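Local coordinates for Lmo0740 protein (Listeria monocytogenes, PDB 4RFA) that probably acts as a Crp-family transcription regulator, a dimer that joins a cyclic nucleotide-binding-like beta domain to a C-terminal DNA-binding domain, at residues 72-84 with 128-142. Numbering follows the deposited sequence.
Sequences ISIFVLPYNVLGI and LLTSIADVFARHYAL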
ATOM      1  N   ILE A  72      -8.822   0.119 -12.757  1.00 46.09           N
ATOM      2  CA  ILE A  72      -7.411  -0.144 -12.544  1.00 39.73           C
ATOM      3  C   ILE A  72      -7.067   0.429 -11.200  1.00 42.23           C
ATOM      4  O   ILE A  72      -7.323   1.617 -10.948  1.00 40.25           O
ATOM      5  CB  ILE A  72      -6.579   0.570 -13.600  1.00 38.33           C
ATOM      6  CG1 ILE A  72      -6.843  -0.057 -14.962  1.00 40.94           C
ATOM      7  CG2 ILE A  72      -5.110   0.621 -13.189  1.00 38.03           C
ATOM      8  CD1 ILE A  72      -6.367   0.795 -16.141  1.00 43.94           C
ATOM      9  N   SER A  73      -6.482  -0.401 -10.349  1.00 38.47           N
ATOM     10  CA  SER A  73      -6.187  -0.003  -8.971  1.00 41.23           C
ATOM     11  C   SER A  73      -4.891   0.727  -8.941  1.00 40.59           C
ATOM     12  O   SER A  73      -4.748   1.691  -8.221  1.00 41.46           O
ATOM     13  CB  SER A  73      -6.058  -1.254  -8.057  1.00 42.85           C
ATOM     14  OG  SER A  73      -7.275  -1.994  -8.122  1.00 50.94           O
ATOM     15  N   ILE A  74      -3.909   0.237  -9.690  1.00 37.24           N
ATOM     16  CA  ILE A  74      -2.602   0.894  -9.681  1.00 39.45           C
ATOM     17  C   ILE A  74      -1.811   0.421 -10.875  1.00 38.23           C
ATOM     18  O   ILE A  74      -2.087  -0.660 -11.365  1.00 38.40           O
ATOM     19  CB  ILE A  74      -1.855   0.574  -8.319  1.00 39.93           C
ATOM     20  CG1 ILE A  74      -0.580   1.391  -8.149  1.00 43.93           C
ATOM     21  CG2 ILE A  74      -1.600  -0.898  -8.192  1.00 39.78           C
ATOM     22  CD1 ILE A  74      -0.038   1.358  -6.704  1.00 46.86           C
ATOM     23  N   PHE A  75      -0.832   1.210 -11.323  1.00 37.64           N
ATOM     24  CA  PHE A  75       0.068   0.779 -12.353  1.00 39.20           C
ATOM     25  C   PHE A  75       1.330   0.133 -11.796  1.00 46.32           C
ATOM     26  O   PHE A  75       1.740   0.451 -10.726  1.00 46.65           O
ATOM     27  CB  PHE A  75       0.419   1.956 -13.247  1.00 40.85           C
ATOM     28  CG  PHE A  75      -0.744   2.424 -14.055  1.00 40.51           C
ATOM     29  CD1 PHE A  75      -1.117   1.736 -15.210  1.00 42.14           C
ATOM     30  CD2 PHE A  75      -1.535   3.462 -13.619  1.00 39.32           C
ATOM     31  CE1 PHE A  75      -2.238   2.112 -15.941  1.00 43.26           C
ATOM     32  CE2 PHE A  75      -2.679   3.848 -14.340  1.00 43.13           C
ATOM     33  CZ  PHE A  75      -3.038   3.163 -15.499  1.00 43.21           C
ATOM     34  N   VAL A  76       1.968  -0.718 -12.601  1.00 45.67           N
ATOM     35  CA  VAL A  76       3.239  -1.353 -12.304  1.00 45.70           C
ATOM     36  C   VAL A  76       4.244  -0.695 -13.230  1.00 46.97           C
ATOM     37  O   VAL A  76       4.062  -0.713 -14.445  1.00 43.72           O
ATOM     38  CB  VAL A  76       3.134  -2.822 -12.729  1.00 49.66           C
ATOM     39  CG1 VAL A  76       4.493  -3.533 -12.710  1.00 54.63           C
ATOM     40  CG2 VAL A  76       2.084  -3.490 -11.880  1.00 51.81           C
ATOM     41  N   LEU A  77       5.294  -0.141 -12.653  1.00 41.81           N
ATOM     42  CA  LEU A  77       6.313   0.626 -13.348  1.00 43.45           C
ATOM     43  C   LEU A  77       7.636  -0.131 -13.424  1.00 44.00           C
ATOM     44  O   LEU A  77       7.875  -1.045 -12.633  1.00 43.47           O
ATOM     45  CB  LEU A  77       6.569   1.941 -12.585  1.00 42.65           C
ATOM     46  CG  LEU A  77       5.317   2.571 -12.008  1.00 42.81           C
ATOM     47  CD1 LEU A  77       5.623   3.815 -11.179  1.00 45.46           C
ATOM     48  CD2 LEU A  77       4.332   2.934 -13.113  1.00 45.22           C
ATOM     49  N   PRO A  78       8.498   0.250 -14.387  1.00 44.74           N
ATOM     50  CA  PRO A  78       9.871  -0.208 -14.402  1.00 46.82           C
ATOM     51  C   PRO A  78      10.514   0.001 -13.040  1.00 48.60           C
ATOM     52  O   PRO A  78      10.307   1.051 -12.428  1.00 55.98           O
ATOM     53  CB  PRO A  78      10.536   0.676 -15.495  1.00 53.28           C
ATOM     54  CG  PRO A  78       9.425   1.088 -16.395  1.00 51.93           C
ATOM     55  CD  PRO A  78       8.265   1.284 -15.412  1.00 50.11           C
ATOM     56  N   TYR A  79      11.210  -1.019 -12.551  1.00 64.04           N
ATOM     57  CA  TYR A  79      11.913  -1.048 -11.250  1.00 65.10           C
ATOM     58  C   TYR A  79      11.053  -1.342 -10.034  1.00 64.34           C
ATOM     59  O   TYR A  79      11.574  -1.382  -8.914  1.00 60.99           O
ATOM     60  CB  TYR A  79      12.761   0.213 -11.038  1.00 73.23           C
ATOM     61  CG  TYR A  79      13.559   0.538 -12.272  1.00 80.03           C
ATOM     62  CD1 TYR A  79      14.473  -0.383 -12.769  1.00 86.98           C
ATOM     63  CD2 TYR A  79      13.364   1.722 -12.976  1.00 83.88           C
ATOM     64  CE1 TYR A  79      15.198  -0.136 -13.917  1.00 89.93           C
ATOM     65  CE2 TYR A  79      14.087   1.983 -14.130  1.00 92.02           C
ATOM     66  CZ  TYR A  79      15.004   1.047 -14.594  1.00 94.21           C
ATOM     67  OH  TYR A  79      15.738   1.270 -15.739  1.00103.93           O
ATOM     68  N   ASN A  80       9.760  -1.586 -10.234  1.00 58.84           N
ATOM     69  CA  ASN A  80       8.923  -2.158  -9.180  1.00 54.88           C
ATOM     70  C   ASN A  80       9.212  -3.610  -8.878  1.00 56.07           C
ATOM     71  O   ASN A  80       9.581  -4.406  -9.770  1.00 55.51           O
ATOM     72  CB  ASN A  80       7.417  -2.067  -9.534  1.00 58.50           C
ATOM     73  CG  ASN A  80       6.882  -0.647  -9.537  1.00 54.74           C
ATOM     74  OD1 ASN A  80       5.785  -0.395  -9.998  1.00 53.98           O
ATOM     75  ND2 ASN A  80       7.660   0.285  -9.050  1.00 56.77           N
ATOM     76  N   VAL A  81       9.104  -3.961  -7.601  1.00 54.38           N
ATOM     77  CA  VAL A  81       9.140  -5.365  -7.183  1.00 61.45           C
ATOM     78  C   VAL A  81       7.708  -5.883  -7.228  1.00 59.01           C
ATOM     79  O   VAL A  81       6.830  -5.115  -6.944  1.00 62.57           O
ATOM     80  CB  VAL A  81       9.681  -5.529  -5.749  1.00 62.14           C
ATOM     81  CG1 VAL A  81      10.120  -6.946  -5.520  1.00 62.87           C
ATOM     82  CG2 VAL A  81      10.867  -4.633  -5.528  1.00 69.44           C
ATOM     83  N   LEU A  82       7.479  -7.145  -7.607  1.00 55.35           N
ATOM     84  CA  LEU A  82       6.126  -7.717  -7.720  1.00 53.89           C
ATOM     85  C   LEU A  82       6.132  -9.081  -7.078  1.00 57.53           C
ATOM     86  O   LEU A  82       7.194  -9.740  -6.879  1.00 53.17           O
ATOM     87  CB  LEU A  82       5.655  -7.919  -9.166  1.00 56.83           C
ATOM     88  CG  LEU A  82       4.849  -6.942  -9.995  1.00 53.97           C
ATOM     89  CD1 LEU A  82       4.614  -7.445 -11.395  1.00 53.03           C
ATOM     90  CD2 LEU A  82       3.498  -6.610  -9.398  1.00 57.95           C
ATOM     91  N   GLY A  83       4.923  -9.497  -6.725  1.00 59.28           N
ATOM     92  CA  GLY A  83       4.716 -10.790  -6.117  1.00 62.85           C
ATOM     93  C   GLY A  83       5.000 -10.832  -4.630  1.00 59.52           C
ATOM     94  O   GLY A  83       5.158 -11.925  -4.070  1.00 61.44           O
ATOM     95  N   ILE A  84       5.096  -9.679  -3.972  1.00 61.97           N
ATOM     96  CA  ILE A  84       5.318  -9.692  -2.497  1.00 62.71           C
ATOM     97  C   ILE A  84       4.034 -10.148  -1.807  1.00 60.48           C
ATOM     98  O   ILE A  84       4.064 -10.810  -0.774  1.00 59.30           O
ATOM     99  CB  ILE A  84       5.731  -8.341  -1.897  1.00 63.75           C
ATOM    100  CG1 ILE A  84       6.930  -7.740  -2.640  1.00 64.00           C
ATOM    101  CG2 ILE A  84       6.027  -8.504  -0.400  1.00 66.05           C
ATOM    102  CD1 ILE A  84       8.279  -8.202  -2.218  1.00 67.76           C
ATOM    103  N   LEU A 128      15.997  -3.187  -1.992  1.00 57.94           N
ATOM    104  CA  LEU A 128      14.714  -3.836  -1.852  1.00 65.72           C
ATOM    105  C   LEU A 128      13.716  -2.995  -0.999  1.00 60.22           C
ATOM    106  O   LEU A 128      12.564  -2.796  -1.389  1.00 63.12           O
ATOM    107  CB  LEU A 128      14.903  -5.235  -1.279  1.00 67.76           C
ATOM    108  CG  LEU A 128      13.631  -6.037  -0.981  1.00 74.07           C
ATOM    109  CD1 LEU A 128      12.725  -6.105  -2.195  1.00 77.03           C
ATOM    110  CD2 LEU A 128      14.003  -7.430  -0.514  1.00 80.40           C
ATOM    111  N   LEU A 129      14.206  -2.513   0.130  1.00 58.29           N
ATOM    112  CA  LEU A 129      13.487  -1.632   1.037  1.00 62.39           C
ATOM    113  C   LEU A 129      13.016  -0.377   0.356  1.00 52.99           C
ATOM    114  O   LEU A 129      11.884   0.031   0.541  1.00 52.33           O
ATOM    115  CB  LEU A 129      14.409  -1.198   2.173  1.00 68.63           C
ATOM    116  CG  LEU A 129      14.682  -2.243   3.235  1.00 76.24           C
ATOM    117  CD1 LEU A 129      15.511  -1.584   4.331  1.00 82.21           C
ATOM    118  CD2 LEU A 129      13.385  -2.815   3.801  1.00 74.78           C
ATOM    119  N   THR A 130      13.891   0.225  -0.434  1.00 51.47           N
ATOM    120  CA  THR A 130      13.560   1.425  -1.196  1.00 50.00           C
ATOM    121  C   THR A 130      12.508   1.174  -2.224  1.00 46.73           C
ATOM    122  O   THR A 130      11.620   1.983  -2.369  1.00 50.34           O
ATOM    123  CB  THR A 130      14.809   2.039  -1.852  1.00 56.73           C
ATOM    124  OG1 THR A 130      15.664   2.521  -0.812  1.00 61.61           O
ATOM    125  CG2 THR A 130      14.442   3.193  -2.775  1.00 56.16           C
ATOM    126  N   SER A 131      12.585   0.051  -2.930  1.00 50.90           N
ATOM    127  CA  SER A 131      11.558  -0.310  -3.895  1.00 53.51           C
ATOM    128  C   SER A 131      10.176  -0.465  -3.254  1.00 47.08           C
ATOM    129  O   SER A 131       9.190  -0.003  -3.806  1.00 49.63           O
ATOM    130  CB  SER A 131      11.902  -1.626  -4.578  1.00 56.97           C
ATOM    131  OG  SER A 131      13.276  -1.670  -4.842  1.00 65.48           O
ATOM    132  N   ILE A 132      10.138  -1.139  -2.114  1.00 48.06           N
ATOM    133  CA  ILE A 132       8.929  -1.333  -1.320  1.00 50.45           C
ATOM    134  C   ILE A 132       8.405   0.007  -0.847  1.00 45.50           C
ATOM    135  O   ILE A 132       7.251   0.333  -1.105  1.00 52.89           O
ATOM    136  CB  ILE A 132       9.228  -2.228  -0.080  1.00 56.44           C
ATOM    137  CG1 ILE A 132       9.669  -3.646  -0.479  1.00 62.40           C
ATOM    138  CG2 ILE A 132       8.035  -2.350   0.844  1.00 57.24           C
ATOM    139  CD1 ILE A 132       9.183  -4.108  -1.823  1.00 64.60           C
ATOM    140  N   ALA A 133       9.278   0.780  -0.198  1.00 43.58           N
ATOM    141  CA  ALA A 133       8.972   2.149   0.282  1.00 45.16           C
ATOM    142  C   ALA A 133       8.303   2.963  -0.783  1.00 43.11           C
ATOM    143  O   ALA A 133       7.293   3.603  -0.533  1.00 40.33           O
ATOM    144  CB  ALA A 133      10.246   2.840   0.736  1.00 49.76           C
ATOM    145  N   ASP A 134       8.802   2.895  -2.018  1.00 45.16           N
ATOM    146  CA  ASP A 134       8.159   3.674  -3.091  1.00 43.14           C
ATOM    147  C   ASP A 134       6.776   3.143  -3.451  1.00 42.05           C
ATOM    148  O   ASP A 134       5.917   3.910  -3.835  1.00 46.48           O
ATOM    149  CB  ASP A 134       9.040   3.725  -4.339  1.00 47.16           C
ATOM    150  CG  ASP A 134      10.287   4.559  -4.123  1.00 49.88           C
ATOM    151  OD1 ASP A 134      10.296   5.386  -3.195  1.00 49.85           O
ATOM    152  OD2 ASP A 134      11.252   4.403  -4.888  1.00 53.87           O
ATOM    153  N   VAL A 135       6.535   1.850  -3.313  1.00 43.83           N
ATOM    154  CA  VAL A 135       5.192   1.333  -3.648  1.00 44.07           C
ATOM    155  C   VAL A 135       4.215   1.784  -2.573  1.00 42.58           C
ATOM    156  O   VAL A 135       3.104   2.220  -2.898  1.00 40.91           O
ATOM    157  CB  VAL A 135       5.145  -0.187  -3.785  1.00 46.80           C
ATOM    158  CG1 VAL A 135       3.710  -0.662  -4.010  1.00 49.32           C
ATOM    159  CG2 VAL A 135       5.953  -0.568  -4.979  1.00 49.70           C
ATOM    160  N   PHE A 136       4.648   1.703  -1.320  1.00 43.56           N
ATOM    161  CA  PHE A 136       3.890   2.281  -0.208  1.00 49.48           C
ATOM    162  C   PHE A 136       3.502   3.721  -0.408  1.00 44.65           C
ATOM    163  O   PHE A 136       2.336   4.086  -0.218  1.00 44.62           O
ATOM    164  CB  PHE A 136       4.672   2.208   1.072  1.00 48.77           C
ATOM    165  CG  PHE A 136       4.759   0.838   1.623  1.00 58.87           C
ATOM    166  CD1 PHE A 136       3.833  -0.121   1.289  1.00 63.27           C
ATOM    167  CD2 PHE A 136       5.764   0.510   2.486  1.00 62.48           C
ATOM    168  CE1 PHE A 136       3.913  -1.401   1.822  1.00 82.71           C
ATOM    169  CE2 PHE A 136       5.838  -0.758   3.024  1.00 72.57           C
ATOM    170  CZ  PHE A 136       4.913  -1.717   2.692  1.00 70.87           C
ATOM    171  N   ALA A 137       4.479   4.538  -0.773  1.00 41.44           N
ATOM    172  CA  ALA A 137       4.199   5.961  -0.990  1.00 41.06           C
ATOM    173  C   ALA A 137       3.132   6.098  -2.071  1.00 41.81           C
ATOM    174  O   ALA A 137       2.219   6.858  -1.908  1.00 44.02           O
ATOM    175  CB  ALA A 137       5.458   6.716  -1.385  1.00 40.74           C
ATOM    176  N   ARG A 138       3.202   5.306  -3.152  1.00 41.60           N
ATOM    177  CA  ARG A 138       2.185   5.417  -4.191  1.00 38.89           C
ATOM    178  C   ARG A 138       0.811   4.913  -3.727  1.00 39.66           C
ATOM    179  O   ARG A 138      -0.219   5.466  -4.075  1.00 41.71           O
ATOM    180  CB  ARG A 138       2.651   4.699  -5.435  1.00 44.16           C
ATOM    181  CG  ARG A 138       3.891   5.332  -6.058  1.00 48.55           C
ATOM    182  CD  ARG A 138       4.538   4.365  -7.010  1.00 48.30           C
ATOM    183  NE  ARG A 138       3.506   3.987  -8.000  1.00 54.74           N
ATOM    184  CZ  ARG A 138       3.384   2.783  -8.540  1.00 47.36           C
ATOM    185  NH1 ARG A 138       4.197   1.808  -8.183  1.00 48.22           N
ATOM    186  NH2 ARG A 138       2.404   2.551  -9.382  1.00 51.06           N
ATOM    187  N   HIS A 139       0.800   3.911  -2.865  1.00 38.66           N
ATOM    188  CA  HIS A 139      -0.428   3.442  -2.252  1.00 37.51           C
ATOM    189  C   HIS A 139      -1.108   4.557  -1.437  1.00 39.73           C
ATOM    190  O   HIS A 139      -2.303   4.788  -1.547  1.00 37.88           O
ATOM    191  CB  HIS A 139      -0.160   2.238  -1.339  1.00 40.27           C
ATOM    192  CG  HIS A 139       0.145   0.961  -2.046  1.00 45.78           C
ATOM    193  ND1 HIS A 139       0.495  -0.194  -1.372  1.00 53.15           N
ATOM    194  CD2 HIS A 139       0.186   0.648  -3.360  1.00 45.68           C
ATOM    195  CE1 HIS A 139       0.681  -1.170  -2.240  1.00 51.65           C
ATOM    196  NE2 HIS A 139       0.509  -0.680  -3.453  1.00 44.54           N
ATOM    197  N   TYR A 140      -0.342   5.233  -0.601  1.00 42.16           N
ATOM    198  CA  TYR A 140      -0.861   6.357   0.162  1.00 42.64           C
ATOM    199  C   TYR A 140      -1.408   7.446  -0.704  1.00 44.97           C
ATOM    200  O   TYR A 140      -2.433   7.995  -0.400  1.00 47.17           O
ATOM    201  CB  TYR A 140       0.228   6.928   1.044  1.00 49.29           C
ATOM    202  CG  TYR A 140       0.337   6.184   2.327  1.00 52.33           C
ATOM    203  CD1 TYR A 140      -0.530   6.475   3.393  1.00 66.79           C
ATOM    204  CD2 TYR A 140       1.266   5.214   2.491  1.00 57.71           C
ATOM    205  CE1 TYR A 140      -0.455   5.778   4.593  1.00 68.50           C
ATOM    206  CE2 TYR A 140       1.366   4.500   3.671  1.00 63.24           C
ATOM    207  CZ  TYR A 140       0.509   4.782   4.720  1.00 63.74           C
ATOM    208  OH  TYR A 140       0.626   4.088   5.888  1.00 56.63           O
ATOM    209  N   ALA A 141      -0.741   7.762  -1.791  1.00 42.82           N
ATOM    210  CA  ALA A 141      -1.252   8.804  -2.660  1.00 45.73           C
ATOM    211  C   ALA A 141      -2.632   8.407  -3.169  1.00 47.40           C
ATOM    212  O   ALA A 141      -3.591   9.191  -3.107  1.00 55.12           O
ATOM    213  CB  ALA A 141      -0.281   9.062  -3.798  1.00 43.36           C
ATOM    214  N   LEU A 142      -2.780   7.132  -3.507  1.00 45.15           N
ATOM    215  CA  LEU A 142      -4.049   6.640  -3.989  1.00 43.27           C
ATOM    216  C   LEU A 142      -5.118   6.660  -2.966  1.00 39.60           C
ATOM    217  O   LEU A 142      -6.300   6.957  -3.306  1.00 39.30           O
ATOM    218  CB  LEU A 142      -3.940   5.232  -4.558  1.00 44.41           C
ATOM    219  CG  LEU A 142      -3.213   5.309  -5.889  1.00 50.17           C
ATOM    220  CD1 LEU A 142      -2.744   3.928  -6.255  1.00 55.47           C
ATOM    221  CD2 LEU A 142      -4.127   5.833  -6.954  1.00 54.26           C
TER
HETATM  222  O   HOH W   1      -0.243   3.869 -10.457  1.00 41.56           O
HETATM  223  O   HOH W   2       7.003   2.415  -7.317  1.00 53.18           O
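Arg138 reaches from helix 126-143 to the turn that connects strands 72-76 and 81-82, and makes both direct hydrogen bonds of the contact. Its NH2 donates to Phe75 O at 2.6 Å, nearly straight (160°) and in the guanidinium plane. NH1 makes a weak bond to Asn80 OD1. That oxygen also accepts from Leu77 N at 2.7 Å, inside the type II turn 77-80. Two waters add bridges, one from NH2 to Phe75 N, the other from NH1 to Asn80 ND2, weakly at the amide end. NE forms a salt bridge with Glu164.

The guanidinium lies between two aliphatic groups. Leu77 CD1 sits over the centre of one face, 3.6 Å from Arg138 CZ. Ile74 CD1 lies over the rim of the other. With CG1 anti to the backbone N (chi1 -171°), Ile74 also sends CD1 to the edge of the His139 ring, 3.4 Å from CD2, and meets Leu142. His139 ND1 is hydrogen-bonded to ND1 of His139 of the second subunit. Nearer the helix start, Val81 CG2 presses on Ser131 CB at 3.3 Å, flanked by Leu128 and Ile132.

Bonds and aliphatic covers thus hold this helix's guanidinium against the beta-domain turn, its charge probably balanced by Glu164.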